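Local coordinates for F-actin-capping protein subunit alpha (Plasmodium berghei, PDB 7A0H), which probably binds the barbed, fast-growing ends of actin filaments and blocks subunit exchange there without severing them, working as a homodimer, at residues 26-29 against 30-34; 110-113 against 114-118; 119-122 against 123-127; 131-135 against 136-140; 252-255 against 256-260. All coordinates share one frame; numbering follows the deposited sequence. Where two conformers were deposited one is given.

Contact 1 of 5, residues 26-29 against 30-34; sequences DLIS and NLKTI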
loop_
_atom_site.group_PDB
_atom_site.type_symbol
_atom_site.label_atom_id
_atom_site.label_comp_id
_atom_site.label_asym_id
_atom_site.label_seq_id
_atom_site.Cartn_x
_atom_site.Cartn_y
_atom_site.Cartn_z
ATOM N N ASP A 26 14.006 6.969 -2.819
ATOM C CA ASP A 26 13.821 7.656 -4.088
ATOM C C ASP A 26 12.954 8.876 -3.855
ATOM O O ASP A 26 13.251 9.971 -4.361
ATOM C CB ASP A 26 13.223 6.749 -5.159
ATOM C CG ASP A 26 14.142 5.547 -5.509
ATOM O OD1 ASP A 26 15.384 5.633 -5.312
ATOM O OD2 ASP A 26 13.609 4.518 -5.990
ATOM N N LEU A 27 11.911 8.735 -3.036
ATOM C CA LEU A 27 11.008 9.869 -2.829
ATOM C C LEU A 27 11.735 11.056 -2.183
ATOM O O LEU A 27 11.522 12.214 -2.585
ATOM C CB LEU A 27 9.810 9.455 -1.986
ATOM C CG LEU A 27 8.823 10.616 -1.778
ATOM C CD1 LEU A 27 8.379 11.189 -3.124
ATOM C CD2 LEU A 27 7.616 10.148 -0.967
ATOM N N ILE A 28 12.576 10.789 -1.173
ATOM C CA ILE A 28 13.335 11.843 -0.519
ATOM C C ILE A 28 14.212 12.570 -1.526
ATOM O O ILE A 28 14.189 13.811 -1.625
ATOM C CB ILE A 28 14.211 11.262 0.613
ATOM C CG1 ILE A 28 13.365 10.588 1.687
ATOM C CG2 ILE A 28 15.170 12.366 1.108
ATOM C CD1 ILE A 28 12.131 11.353 2.086
ATOM N N SER A 29 15.017 11.808 -2.283
ATOM C CA SER A 29 15.881 12.365 -3.318
ATOM C C SER A 29 15.137 13.324 -4.232
ATOM O O SER A 29 15.681 14.367 -4.625
ATOM C CB SER A 29 16.517 11.244 -4.134
ATOM O OG SER A 29 17.148 11.763 -5.288
ATOM N N ASN A 30 13.904 12.985 -4.623
ATOM C CA ASN A 30 13.164 13.875 -5.508
ATOM C C ASN A 30 12.749 15.133 -4.760
ATOM O O ASN A 30 12.637 16.208 -5.355
ATOM C CB ASN A 30 11.905 13.194 -6.069
ATOM C CG ASN A 30 12.194 12.189 -7.180
ATOM O OD1 ASN A 30 13.264 12.194 -7.787
ATOM N ND2 ASN A 30 11.216 11.330 -7.462
ATOM N N LEU A 31 12.510 15.009 -3.456
ATOM C CA LEU A 31 12.106 16.153 -2.646
ATOM C C LEU A 31 13.266 17.132 -2.471
ATOM O O LEU A 31 13.066 18.357 -2.457
ATOM C CB LEU A 31 11.579 15.651 -1.292
ATOM C CG LEU A 31 10.203 14.963 -1.285
ATOM C CD1 LEU A 31 9.827 14.436 0.128
ATOM C CD2 LEU A 31 9.094 15.870 -1.833
ATOM N N LYS A 32 14.488 16.609 -2.348
ATOM C CA LYS A 32 15.671 17.457 -2.230
ATOM C C LYS A 32 15.914 18.247 -3.512
ATOM O O LYS A 32 16.197 19.450 -3.462
ATOM C CB LYS A 32 16.890 16.591 -1.880
ATOM C CG LYS A 32 16.944 16.114 -0.428
ATOM C CD LYS A 32 18.291 15.461 -0.127
ATOM C CE LYS A 32 18.406 14.936 1.326
ATOM N NZ LYS A 32 19.827 14.628 1.723
ATOM N N THR A 33 15.843 17.592 -4.672
ATOM C CA THR A 33 16.066 18.327 -5.914
ATOM C C THR A 33 15.120 19.523 -6.020
ATOM O O THR A 33 15.519 20.612 -6.453
ATOM C CB THR A 33 15.894 17.413 -7.134
ATOM O OG1 THR A 33 14.517 17.058 -7.307
ATOM C CG2 THR A 33 16.717 16.137 -7.004
ATOM N N ILE A 34 13.869 19.341 -5.614
ATOM C CA ILE A 34 12.892 20.414 -5.663
ATOM C C ILE A 34 13.133 21.402 -4.531
ATOM O O ILE A 34 13.180 22.615 -4.739
ATOM C CB ILE A 34 11.469 19.833 -5.600
ATOM C CG1 ILE A 34 11.194 18.828 -6.728
ATOM C CG2 ILE A 34 10.449 20.938 -5.657
ATOM C CD1 ILE A 34 11.476 19.315 -8.114
#
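Helix 21-35, the middle member of the three consecutive N-terminal helices 3-18, 21-35 and 39-55, turns its apolar side inward here through Leu27, Ile28 and Leu31. Leu31 CD1 lies 4.3 Å from Ile28 CD1 and 4.4 Å from Leu27 CG, so its one methyl bridges two neighbours on the preceding turn. All three side chains also touch Leu16 of helix 3-18, and branched aliphatic residues suit such an interface because they fill it without needing polar partners. Beside them the Lys32 chain runs out extended, its CE 4.1 Å from Ile28 CG2, which lets the methylenes pack while the ammonium is carried away from the apolar patch. The other side is polar: with chi1 at 70°, Thr33 OG1 lies between its backbone N and carbonyl carbon, turned back to donate to Asn30 O at 2.8 Å. Asn30 and Thr33 pack on Phe11 of the second subunit. An apolar side against helix 3-18 and a polar one elsewhere are characteristic of an amphipathic helix in a helical bundle.

Contact 2 of 5, residues 110-113 against 114-118; sequences PDIL and EKYRV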
loop_
_atom_site.group_PDB
_atom_site.type_symbol
_atom_site.label_atom_id
_atom_site.label_comp_id
_atom_site.label_asym_id
_atom_site.label_seq_id
_atom_site.Cartn_x
_atom_site.Cartn_y
_atom_site.Cartn_z
ATOM N N PRO A 110 29.963 -5.468 36.684
ATOM C CA PRO A 110 28.590 -5.027 36.392
ATOM C C PRO A 110 27.637 -5.250 37.569
ATOM O O PRO A 110 27.714 -6.250 38.285
ATOM C CB PRO A 110 28.192 -5.912 35.200
ATOM C CG PRO A 110 28.857 -7.231 35.546
ATOM C CD PRO A 110 30.217 -6.822 36.143
ATOM N N ASP A 111 26.748 -4.275 37.773
ATOM C CA ASP A 111 25.697 -4.391 38.759
ATOM C C ASP A 111 24.689 -5.476 38.323
ATOM O O ASP A 111 24.797 -6.079 37.255
ATOM C CB ASP A 111 24.985 -3.060 38.958
ATOM C CG ASP A 111 24.157 -2.652 37.755
ATOM O OD1 ASP A 111 24.620 -2.755 36.592
ATOM O OD2 ASP A 111 22.971 -2.321 37.984
ATOM N N ILE A 112 23.638 -5.661 39.119
ATOM C CA ILE A 112 22.805 -6.840 38.940
ATOM C C ILE A 112 21.938 -6.713 37.676
ATOM O O ILE A 112 21.880 -7.640 36.856
ATOM C CB ILE A 112 22.045 -7.100 40.253
ATOM C CG1 ILE A 112 21.178 -8.337 40.163
ATOM C CG2 ILE A 112 21.121 -6.015 40.625
ATOM C CD1 ILE A 112 21.975 -9.606 40.201
ATOM N N LEU A 113 21.383 -5.539 37.412
ATOM C CA LEU A 113 20.637 -5.319 36.164
ATOM C C LEU A 113 21.403 -5.773 34.932
ATOM O O LEU A 113 20.872 -6.442 34.042
ATOM C CB LEU A 113 20.346 -3.829 36.009
ATOM C CG LEU A 113 19.601 -3.427 34.742
ATOM C CD1 LEU A 113 18.209 -4.089 34.758
ATOM C CD2 LEU A 113 19.511 -1.949 34.680
ATOM N N GLU A 114 22.636 -5.345 34.828
ATOM C CA GLU A 114 23.451 -5.764 33.700
ATOM C C GLU A 114 23.580 -7.280 33.685
ATOM O O GLU A 114 23.768 -7.883 32.631
ATOM C CB GLU A 114 24.815 -5.040 33.751
ATOM C CG GLU A 114 25.868 -5.413 32.680
ATOM C CD GLU A 114 25.413 -5.146 31.240
ATOM O OE1 GLU A 114 24.332 -4.524 31.075
ATOM O OE2 GLU A 114 26.150 -5.570 30.302
ATOM N N LYS A 115 23.525 -7.924 34.836
ATOM C CA LYS A 115 23.649 -9.379 34.829
ATOM C C LYS A 115 22.392 -10.008 34.243
ATOM O O LYS A 115 22.464 -10.923 33.410
ATOM C CB LYS A 115 23.879 -9.861 36.264
ATOM C CG LYS A 115 25.287 -9.700 36.829
ATOM C CD LYS A 115 25.373 -10.348 38.246
ATOM C CE LYS A 115 26.728 -10.118 38.931
ATOM N NZ LYS A 115 26.600 -9.802 40.409
ATOM N N TYR A 116 21.232 -9.438 34.543
ATOM C CA TYR A 116 20.022 -9.876 33.859
ATOM C C TYR A 116 20.136 -9.686 32.354
ATOM O O TYR A 116 19.801 -10.599 31.586
ATOM C CB TYR A 116 18.863 -9.082 34.428
ATOM C CG TYR A 116 18.271 -9.629 35.714
ATOM C CD1 TYR A 116 17.309 -10.630 35.701
ATOM C CD2 TYR A 116 18.688 -9.168 36.936
ATOM C CE1 TYR A 116 16.728 -11.123 36.879
ATOM C CE2 TYR A 116 18.132 -9.640 38.101
ATOM C CZ TYR A 116 17.162 -10.635 38.057
ATOM O OH TYR A 116 16.612 -11.107 39.181
ATOM N N ARG A 117 20.634 -8.497 31.920
ATOM C CA ARG A 117 20.729 -8.163 30.493
ATOM C C ARG A 117 21.686 -9.112 29.797
ATOM O O ARG A 117 21.421 -9.590 28.672
ATOM C CB ARG A 117 21.196 -6.684 30.315
ATOM C CG ARG A 117 21.029 -6.124 28.809
ATOM C CD ARG A 117 21.952 -4.909 28.475
ATOM N NE ARG A 117 23.329 -5.370 28.446
ATOM C CZ ARG A 117 23.879 -6.085 27.470
ATOM N NH1 ARG A 117 23.204 -6.402 26.368
ATOM N NH2 ARG A 117 25.139 -6.449 27.615
ATOM N N VAL A 118 22.830 -9.350 30.428
ATOM C CA VAL A 118 23.815 -10.228 29.799
ATOM C C VAL A 118 23.191 -11.612 29.605
ATOM O O VAL A 118 23.258 -12.182 28.499
ATOM C CB VAL A 118 25.101 -10.289 30.615
ATOM C CG1 VAL A 118 25.973 -11.392 30.138
ATOM C CG2 VAL A 118 25.944 -8.888 30.501
#
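With CG1 anti to the backbone N (chi1 -179°), Ile112 runs beside Tyr116, and the two side chains point the same way with Ile112 CG1 3.9 Å from Tyr116 CE2. Ile112 CD1 also reaches the Lys115 chain, which crosses it at about a right angle. Chi1 of Glu114 (176°) sets its CG against Pro110 CB, 3.5 Å away, and a bend at chi2 then turns its carboxylate to Arg117. That arginine grips side-on: NE gives 2.9 Å to Glu114 OE1 and NH2 3.0 Å to Glu114 OE2, the oxygens in the guanidinium plane, the nitrogens meeting the syn side 25° out of the carboxylate plane. This fork fixes both groups' rotation. Here helix 112-131 begins, with Asp111 at the N-cap position, where a negative charge would probably suit the positive end of the helix dipole. Lys86 forms a second salt bridge to Glu114, and Arg117 NH1 bonds to Asn84 and the Val162 carbonyl. Tyr116 meets Phe200 and Phe246 edge-to-face.

Contact 3 of 5, residues 119-122 against 123-127; sequences ACNN and KLKEY
Asn121 and Lys125, one turn apart on helix 112-131, make the closest side-chain approach of this contact: Asn121 OD1 lies 3.4 Å from Lys125 CE, with the two chains crossing at a slant. The lysine stays extended until chi4, then bends at its end, passing CE by the outer end of the amide, nearest OD1, and carrying NZ on to the Ser160 carbonyl. Asn121 OD1 is itself fixed by Asn84, while its ND2 donates to Asn122 OD1 at 3.2 Å, so both ends of this buried amide are used and its rotation is set. Cys120 and Leu124 lie on the tightly packed side. Small and branched, they fit against Leu173, Leu175 and Ile177 of strand 170-183 and Val162 of strand 154-167. Their backbones are joined by Leu124 N to Cys120 O, 3.0 Å. Looser is the side where Asn122 and Glu126 face solvent; they meet mainly through Glu126 N to Asn122 O, 2.9 Å, and Glu126 OE1 has a weak hydrogen bond to a glycerol, probably from the crystallisation liquor. Lys123 leans instead toward helix 243-266, where it packs on Ala247. An amphipathic helix laid on an antiparallel sheet, as in the capping-protein fold, has this division.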
loop_
_atom_site.group_PDB
_atom_site.type_symbol
_atom_site.label_atom_id
_atom_site.label_comp_id
_atom_site.label_asym_id
_atom_site.label_seq_id
_atom_site.Cartn_x
_atom_site.Cartn_y
_atom_site.Cartn_z
ATOM N N ALA A 119 22.551 -12.152 30.676
ATOM C CA ALA A 119 21.946 -13.479 30.597
ATOM C C ALA A 119 20.831 -13.500 29.551
ATOM O O ALA A 119 20.712 -14.435 28.738
ATOM C CB ALA A 119 21.353 -13.886 31.964
ATOM N N CYS A 120 19.953 -12.508 29.589
ATOM C CA CYS A 120 18.940 -12.500 28.553
ATOM C C CYS A 120 19.551 -12.369 27.165
ATOM O O CYS A 120 19.046 -12.978 26.221
ATOM C CB CYS A 120 17.971 -11.404 28.764
ATOM S SG CYS A 120 16.823 -11.586 30.168
ATOM N N ASN A 121 20.692 -11.691 27.052
ATOM C CA ASN A 121 21.341 -11.529 25.757
ATOM C C ASN A 121 21.850 -12.871 25.240
ATOM O O ASN A 121 21.673 -13.216 24.059
ATOM C CB ASN A 121 22.514 -10.531 25.889
ATOM C CG ASN A 121 23.349 -10.478 24.644
ATOM O OD1 ASN A 121 22.933 -9.884 23.662
ATOM N ND2 ASN A 121 24.475 -11.183 24.638
ATOM N N ASN A 122 22.551 -13.622 26.100
ATOM C CA ASN A 122 23.082 -14.930 25.698
ATOM C C ASN A 122 21.999 -15.917 25.300
ATOM O O ASN A 122 22.155 -16.650 24.315
ATOM C CB ASN A 122 23.877 -15.556 26.842
ATOM C CG ASN A 122 24.977 -14.655 27.268
ATOM O OD1 ASN A 122 25.273 -13.689 26.533
ATOM N ND2 ASN A 122 25.580 -14.921 28.403
ATOM N N LYS A 123 20.890 -15.940 26.034
ATOM C CA LYS A 123 19.839 -16.892 25.681
ATOM C C LYS A 123 19.158 -16.462 24.367
ATOM O O LYS A 123 18.780 -17.322 23.557
ATOM C CB LYS A 123 18.750 -16.919 26.752
ATOM C CG LYS A 123 19.144 -17.460 28.118
ATOM C CD LYS A 123 20.051 -18.660 28.025
ATOM C CE LYS A 123 20.500 -19.128 29.463
ATOM N NZ LYS A 123 21.416 -20.318 29.267
ATOM N N LEU A 124 19.011 -15.122 24.151
ATOM C CA LEU A 124 18.418 -14.597 22.901
ATOM C C LEU A 124 19.278 -14.971 21.733
ATOM O O LEU A 124 18.814 -15.546 20.762
ATOM C CB LEU A 124 18.259 -13.091 22.933
ATOM C CG LEU A 124 17.371 -12.466 21.821
ATOM C CD1 LEU A 124 15.864 -12.854 21.873
ATOM C CD2 LEU A 124 17.492 -10.907 21.938
ATOM N N LYS A 125 20.567 -14.797 21.858
ATOM C CA LYS A 125 21.412 -15.235 20.759
ATOM C C LYS A 125 21.361 -16.742 20.549
ATOM O O LYS A 125 21.342 -17.214 19.398
ATOM C CB LYS A 125 22.853 -14.744 20.982
ATOM C CG LYS A 125 22.858 -13.121 20.710
ATOM C CD LYS A 125 24.178 -12.462 20.688
ATOM C CE LYS A 125 23.988 -10.940 20.632
ATOM N NZ LYS A 125 23.421 -10.440 19.333
ATOM N N GLU A 126 21.341 -17.530 21.632
ATOM C CA GLU A 126 21.328 -18.982 21.443
ATOM C C GLU A 126 20.053 -19.384 20.735
ATOM O O GLU A 126 20.044 -20.230 19.814
ATOM C CB GLU A 126 21.488 -19.692 22.803
ATOM C CG GLU A 126 21.282 -21.212 22.805
ATOM C CD GLU A 126 21.382 -21.873 24.225
ATOM O OE1 GLU A 126 20.583 -21.518 25.151
ATOM O OE2 GLU A 126 22.274 -22.746 24.385
ATOM N N TYR A 127 18.964 -18.728 21.116
ATOM C CA TYR A 127 17.671 -19.056 20.588
ATOM C C TYR A 127 17.664 -18.865 19.076
ATOM O O TYR A 127 17.208 -19.743 18.316
ATOM C CB TYR A 127 16.667 -18.158 21.293
ATOM C CG TYR A 127 15.332 -18.107 20.569
ATOM C CD1 TYR A 127 14.541 -19.193 20.548
ATOM C CD2 TYR A 127 14.870 -16.921 19.866
ATOM C CE1 TYR A 127 13.297 -19.202 19.933
ATOM C CE2 TYR A 127 13.651 -16.888 19.278
ATOM C CZ TYR A 127 12.859 -18.081 19.261
ATOM O OH TYR A 127 11.676 -18.114 18.572
#

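Contact 4 of 5, residues 131-135 against 136-140; sequences YYKKW and SDHQT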
loop_
_atom_site.group_PDB
_atom_site.type_symbol
_atom_site.label_atom_id
_atom_site.label_comp_id
_atom_site.label_asym_id
_atom_site.label_seq_id
_atom_site.Cartn_x
_atom_site.Cartn_y
_atom_site.Cartn_z
ATOM N N TYR A 131 17.126 -21.887 16.301
ATOM C CA TYR A 131 15.821 -21.995 15.661
ATOM C C TYR A 131 15.599 -21.215 14.345
ATOM O O TYR A 131 14.673 -21.578 13.603
ATOM C CB TYR A 131 14.745 -21.519 16.643
ATOM C CG TYR A 131 14.661 -22.433 17.765
ATOM C CD1 TYR A 131 14.128 -23.685 17.595
ATOM C CD2 TYR A 131 15.074 -22.073 19.006
ATOM C CE1 TYR A 131 14.060 -24.563 18.629
ATOM C CE2 TYR A 131 14.992 -22.896 20.001
ATOM C CZ TYR A 131 14.487 -24.160 19.832
ATOM O OH TYR A 131 14.407 -25.025 20.898
ATOM N N TYR A 132 16.372 -20.149 14.062
ATOM C CA TYR A 132 16.276 -19.389 12.799
ATOM C C TYR A 132 17.056 -20.087 11.682
ATOM O O TYR A 132 18.179 -20.560 11.867
ATOM C CB TYR A 132 16.821 -17.926 12.987
ATOM C CG TYR A 132 15.848 -17.007 13.717
ATOM C CD1 TYR A 132 15.685 -15.656 13.376
ATOM C CD2 TYR A 132 15.054 -17.513 14.728
ATOM C CE1 TYR A 132 14.725 -14.863 14.006
ATOM C CE2 TYR A 132 14.135 -16.739 15.384
ATOM C CZ TYR A 132 13.956 -15.399 15.035
ATOM O OH TYR A 132 12.945 -14.657 15.701
ATOM N N LYS A 133 16.432 -20.202 10.548
ATOM C CA LYS A 133 17.107 -20.509 9.303
ATOM C C LYS A 133 18.519 -19.940 9.232
ATOM O O LYS A 133 18.756 -18.747 9.507
ATOM C CB LYS A 133 16.307 -19.912 8.113
ATOM C CG LYS A 133 14.912 -20.502 7.862
ATOM C CD LYS A 133 14.124 -19.768 6.730
ATOM C CE LYS A 133 12.682 -20.206 6.756
ATOM N NZ LYS A 133 11.758 -19.388 5.887
ATOM N N LYS A 134 19.433 -20.764 8.744
ATOM C CA LYS A 134 20.733 -20.378 8.215
ATOM C C LYS A 134 20.714 -20.542 6.681
ATOM O O LYS A 134 19.690 -20.893 6.089
ATOM C CB LYS A 134 21.827 -21.213 8.917
ATOM C CG LYS A 134 21.784 -21.194 10.487
ATOM C CD LYS A 134 22.836 -22.094 11.100
ATOM C CE LYS A 134 22.713 -22.168 12.603
ATOM N NZ LYS A 134 22.802 -20.803 13.175
ATOM N N TRP A 135 21.879 -20.343 6.051
ATOM C CA TRP A 135 21.981 -20.244 4.592
ATOM C C TRP A 135 21.287 -21.407 3.891
ATOM O O TRP A 135 20.415 -21.197 3.048
ATOM C CB TRP A 135 23.458 -20.164 4.190
ATOM C CG TRP A 135 23.697 -19.935 2.695
ATOM C CD1 TRP A 135 23.863 -18.717 2.058
ATOM C CD2 TRP A 135 23.806 -20.952 1.645
ATOM N NE1 TRP A 135 24.078 -18.926 0.700
ATOM C CE2 TRP A 135 24.035 -20.269 0.423
ATOM C CE3 TRP A 135 23.751 -22.366 1.634
ATOM C CZ2 TRP A 135 24.203 -20.941 -0.784
ATOM C CZ3 TRP A 135 23.909 -23.038 0.406
ATOM C CH2 TRP A 135 24.123 -22.331 -0.765
ATOM N N SER A 136 21.653 -22.643 4.235
ATOM C CA SER A 136 21.072 -23.823 3.592
ATOM C C SER A 136 19.556 -23.945 3.788
ATOM O O SER A 136 18.902 -24.640 3.000
ATOM C CB SER A 136 21.778 -25.081 4.121
ATOM O OG SER A 136 21.647 -25.190 5.536
ATOM N N ASP A 137 18.975 -23.272 4.791
ATOM C CA ASP A 137 17.535 -23.342 5.016
ATOM C C ASP A 137 16.706 -22.305 4.253
ATOM O O ASP A 137 15.507 -22.542 4.064
ATOM C CB ASP A 137 17.227 -23.209 6.512
ATOM C CG ASP A 137 17.956 -24.232 7.337
ATOM O OD1 ASP A 137 17.861 -25.446 6.970
ATOM O OD2 ASP A 137 18.645 -23.814 8.316
ATOM N N HIS A 138 17.275 -21.161 3.824
ATOM C CA HIS A 138 16.558 -20.264 2.910
ATOM C C HIS A 138 16.550 -20.818 1.488
ATOM O O HIS A 138 15.993 -20.183 0.583
ATOM C CB HIS A 138 17.155 -18.841 2.874
ATOM C CG HIS A 138 17.220 -18.165 4.213
ATOM N ND1 HIS A 138 18.352 -18.195 5.004
ATOM C CD2 HIS A 138 16.312 -17.415 4.887
ATOM C CE1 HIS A 138 18.126 -17.532 6.127
ATOM N NE2 HIS A 138 16.900 -17.041 6.081
ATOM N N GLN A 139 17.193 -21.975 1.300
ATOM C CA GLN A 139 17.262 -22.641 0.013
ATOM C C GLN A 139 15.877 -23.046 -0.451
ATOM O O GLN A 139 15.045 -23.501 0.345
ATOM C CB GLN A 139 18.140 -23.896 0.087
ATOM C CG GLN A 139 19.635 -23.668 -0.134
ATOM C CD GLN A 139 20.241 -24.717 -1.050
ATOM O OE1 GLN A 139 19.847 -25.886 -1.009
ATOM N NE2 GLN A 139 21.167 -24.299 -1.916
ATOM N N THR A 140 15.662 -22.902 -1.757
ATOM C CA THR A 140 14.455 -23.362 -2.437
ATOM C C THR A 140 14.637 -24.828 -2.847
ATOM O O THR A 140 14.695 -25.188 -4.020
ATOM C CB THR A 140 14.167 -22.459 -3.629
ATOM O OG1 THR A 140 15.313 -22.411 -4.489
ATOM C CG2 THR A 140 13.852 -21.039 -3.158
#
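Lys133 and His138 meet through a CH-pi contact: Lys133 CB lies over one imidazole face, 3.8 Å from the ring centroid and 23° off its normal. The lysine chain carries on extended, bringing CD to 3.7 Å from His138 CD2, so an aliphatic stem covers the ring while its ammonium goes on to the Ile284 carbonyl of the second subunit. Alongside, Asp137 OD2 accepts from Lys134 N at 3.2 Å, using its anti lone pair in a nearly straight bond (169°). The side chain can reach back because its CG lies beside its own backbone N. Asp137 N to Lys134 O, 2.8 Å, with the donor 44° above the carbonyl plane, closes a beta-turn over 134-137 in the loop between helix 112-131 and strand 154-167; weak bonds from His138 N to the carbonyls of Lys134 and Trp135 add to it. Trp135 CH2 meets Gln139 NE2 at 3.7 Å. Further out, Lys134 NZ pairs with Asp129, Gln139 OE1 accepts from Thr145 N, and His138 packs on Leu154 and Val156. The Asp137 carboxylate thus takes up a backbone N-H, while Lys133 gives the ring its aliphatic part and spends its charge elsewhere.

Contact 5 of 5, residues 252-255 against 256-260; sequences SVIR and ECEND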
loop_
_atom_site.group_PDB
_atom_site.type_symbol
_atom_site.label_atom_id
_atom_site.label_comp_id
_atom_site.label_asym_id
_atom_site.label_seq_id
_atom_site.Cartn_x
_atom_site.Cartn_y
_atom_site.Cartn_z
ATOM N N SER A 252 11.664 -18.950 26.736
ATOM C CA SER A 252 10.755 -20.059 26.340
ATOM C C SER A 252 9.422 -19.523 25.833
ATOM O O SER A 252 8.846 -20.058 24.882
ATOM C CB SER A 252 10.523 -21.079 27.492
ATOM O OG SER A 252 9.425 -21.946 27.166
ATOM N N VAL A 253 8.928 -18.451 26.435
ATOM C CA VAL A 253 7.697 -17.788 25.985
ATOM C C VAL A 253 7.854 -17.148 24.596
ATOM O O VAL A 253 6.931 -17.151 23.774
ATOM C CB VAL A 253 7.334 -16.698 26.996
ATOM C CG1 VAL A 253 6.136 -15.931 26.458
ATOM C CG2 VAL A 253 7.011 -17.261 28.360
ATOM N N ILE A 254 8.972 -16.491 24.350
ATOM C CA ILE A 254 9.260 -15.974 23.018
ATOM C C ILE A 254 9.279 -17.111 22.009
ATOM O O ILE A 254 8.710 -16.990 20.907
ATOM C CB ILE A 254 10.594 -15.187 23.027
ATOM C CG1 ILE A 254 10.403 -13.835 23.732
ATOM C CG2 ILE A 254 11.089 -14.939 21.637
ATOM C CD1 ILE A 254 11.722 -13.261 24.180
ATOM N N ARG A 255 9.926 -18.245 22.369
ATOM C CA ARG A 255 9.954 -19.401 21.460
ATOM C C ARG A 255 8.531 -19.825 21.068
ATOM O O ARG A 255 8.216 -20.047 19.892
ATOM C CB ARG A 255 10.730 -20.570 22.107
ATOM C CG ARG A 255 10.650 -21.910 21.332
ATOM C CD ARG A 255 11.591 -23.004 21.910
ATOM N NE ARG A 255 11.336 -23.213 23.347
ATOM C CZ ARG A 255 12.212 -23.723 24.184
ATOM N NH1 ARG A 255 13.418 -24.132 23.720
ATOM N NH2 ARG A 255 11.876 -23.820 25.460
ATOM N N GLU A 256 7.633 -19.836 22.039
ATOM C CA GLU A 256 6.268 -20.285 21.789
ATOM C C GLU A 256 5.462 -19.247 21.033
ATOM O O GLU A 256 4.630 -19.587 20.171
ATOM C CB GLU A 256 5.610 -20.551 23.148
ATOM C CG GLU A 256 4.308 -21.282 23.090
ATOM C CD GLU A 256 3.419 -21.033 24.321
ATOM O OE1 GLU A 256 3.793 -20.197 25.192
ATOM O OE2 GLU A 256 2.311 -21.641 24.368
ATOM N N CYS A 257 5.570 -17.990 21.435
ATOM C CA CYS A 257 4.838 -16.941 20.687
ATOM C C CYS A 257 5.280 -16.865 19.220
ATOM O O CYS A 257 4.438 -16.715 18.316
ATOM C CB CYS A 257 5.013 -15.641 21.439
ATOM S SG CYS A 257 4.147 -15.672 23.065
ATOM N N GLU A 258 6.545 -17.128 18.925
ATOM C CA GLU A 258 6.963 -17.046 17.526
ATOM C C GLU A 258 6.435 -18.244 16.775
ATOM O O GLU A 258 6.026 -18.139 15.612
ATOM C CB GLU A 258 8.482 -16.904 17.446
ATOM C CG GLU A 258 8.989 -15.423 18.012
ATOM C CD GLU A 258 10.395 -15.048 17.586
ATOM O OE1 GLU A 258 11.129 -15.932 17.148
ATOM O OE2 GLU A 258 10.809 -13.911 17.732
ATOM N N ASN A 259 6.400 -19.392 17.450
ATOM C CA ASN A 259 5.739 -20.573 16.891
ATOM C C ASN A 259 4.265 -20.293 16.612
ATOM O O ASN A 259 3.717 -20.772 15.633
ATOM C CB ASN A 259 5.821 -21.768 17.905
ATOM C CG ASN A 259 7.120 -22.559 17.794
ATOM O OD1 ASN A 259 7.656 -22.696 16.692
ATOM N ND2 ASN A 259 7.624 -23.107 18.946
ATOM N N ASP A 260 3.599 -19.548 17.491
ATOM C CA ASP A 260 2.169 -19.274 17.299
ATOM C C ASP A 260 1.928 -18.398 16.062
ATOM O O ASP A 260 0.926 -18.588 15.356
ATOM C CB ASP A 260 1.628 -18.668 18.611
ATOM C CG ASP A 260 0.102 -18.367 18.583
ATOM O OD1 ASP A 260 -0.720 -19.177 18.051
ATOM O OD2 ASP A 260 -0.279 -17.299 19.163
#
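Val253 and Cys257 pair through Val253 CG1, anti to its own backbone N (chi1 175°), and Cys257 SG, 3.9 Å away. The sulfur lies anti to its own carbonyl carbon and near its backbone N (chi1 -68°), an orientation that sends it back along the helix toward that methyl. A small thiol and a beta-branched residue suit the side packed on the sheet. Ile254 and Glu258 run side by side in one direction: Ile254 CG2 is 4.0 Å from Glu258 OE2, and the extended glutamate brings its carboxylate alongside the methyl. Both segments belong to helix 243-266, which lies on the five-stranded antiparallel sheet, with Cys257 on Phe233 and Ile254 on Trp196. Glu258, though buried, is well provided for, OE1 by Tyr127 and Tyr132 and OE2 by Ser194. On another side of the helix Arg255 and Asn259 also point the same way, Arg255 CG to Asn259 ND2 4.0 Å, with Asn259 against Leu286 of the second subunit. Arg255 bends at chi3, and its NH1 bonds to Tyr131. Cys257 N to Val253 O, 2.8 Å, keeps the turn regular.

Contacts 2 and 3 follow each other along helix 112-131, their centres about 13 Å apart, and contact 4 takes up the chain where that helix ends. Contact 5, on helix 243-266, lies about 14 Å from contact 3 and 19 Å from contact 4, centre to centre. Glu258 joins these three: its OE1 is 2.7 Å from Tyr127 OH and 2.6 Å from Tyr132 OH, probable hydrogen bonds, while Tyr127 CE2 packs on Tyr132 CE2 at 3.9 Å. Contact 1 stands apart in the N-terminal helices, its centre 37 Å or more from the others. Leu286 of the second subunit packs against residues of contacts 3, 4 and 5.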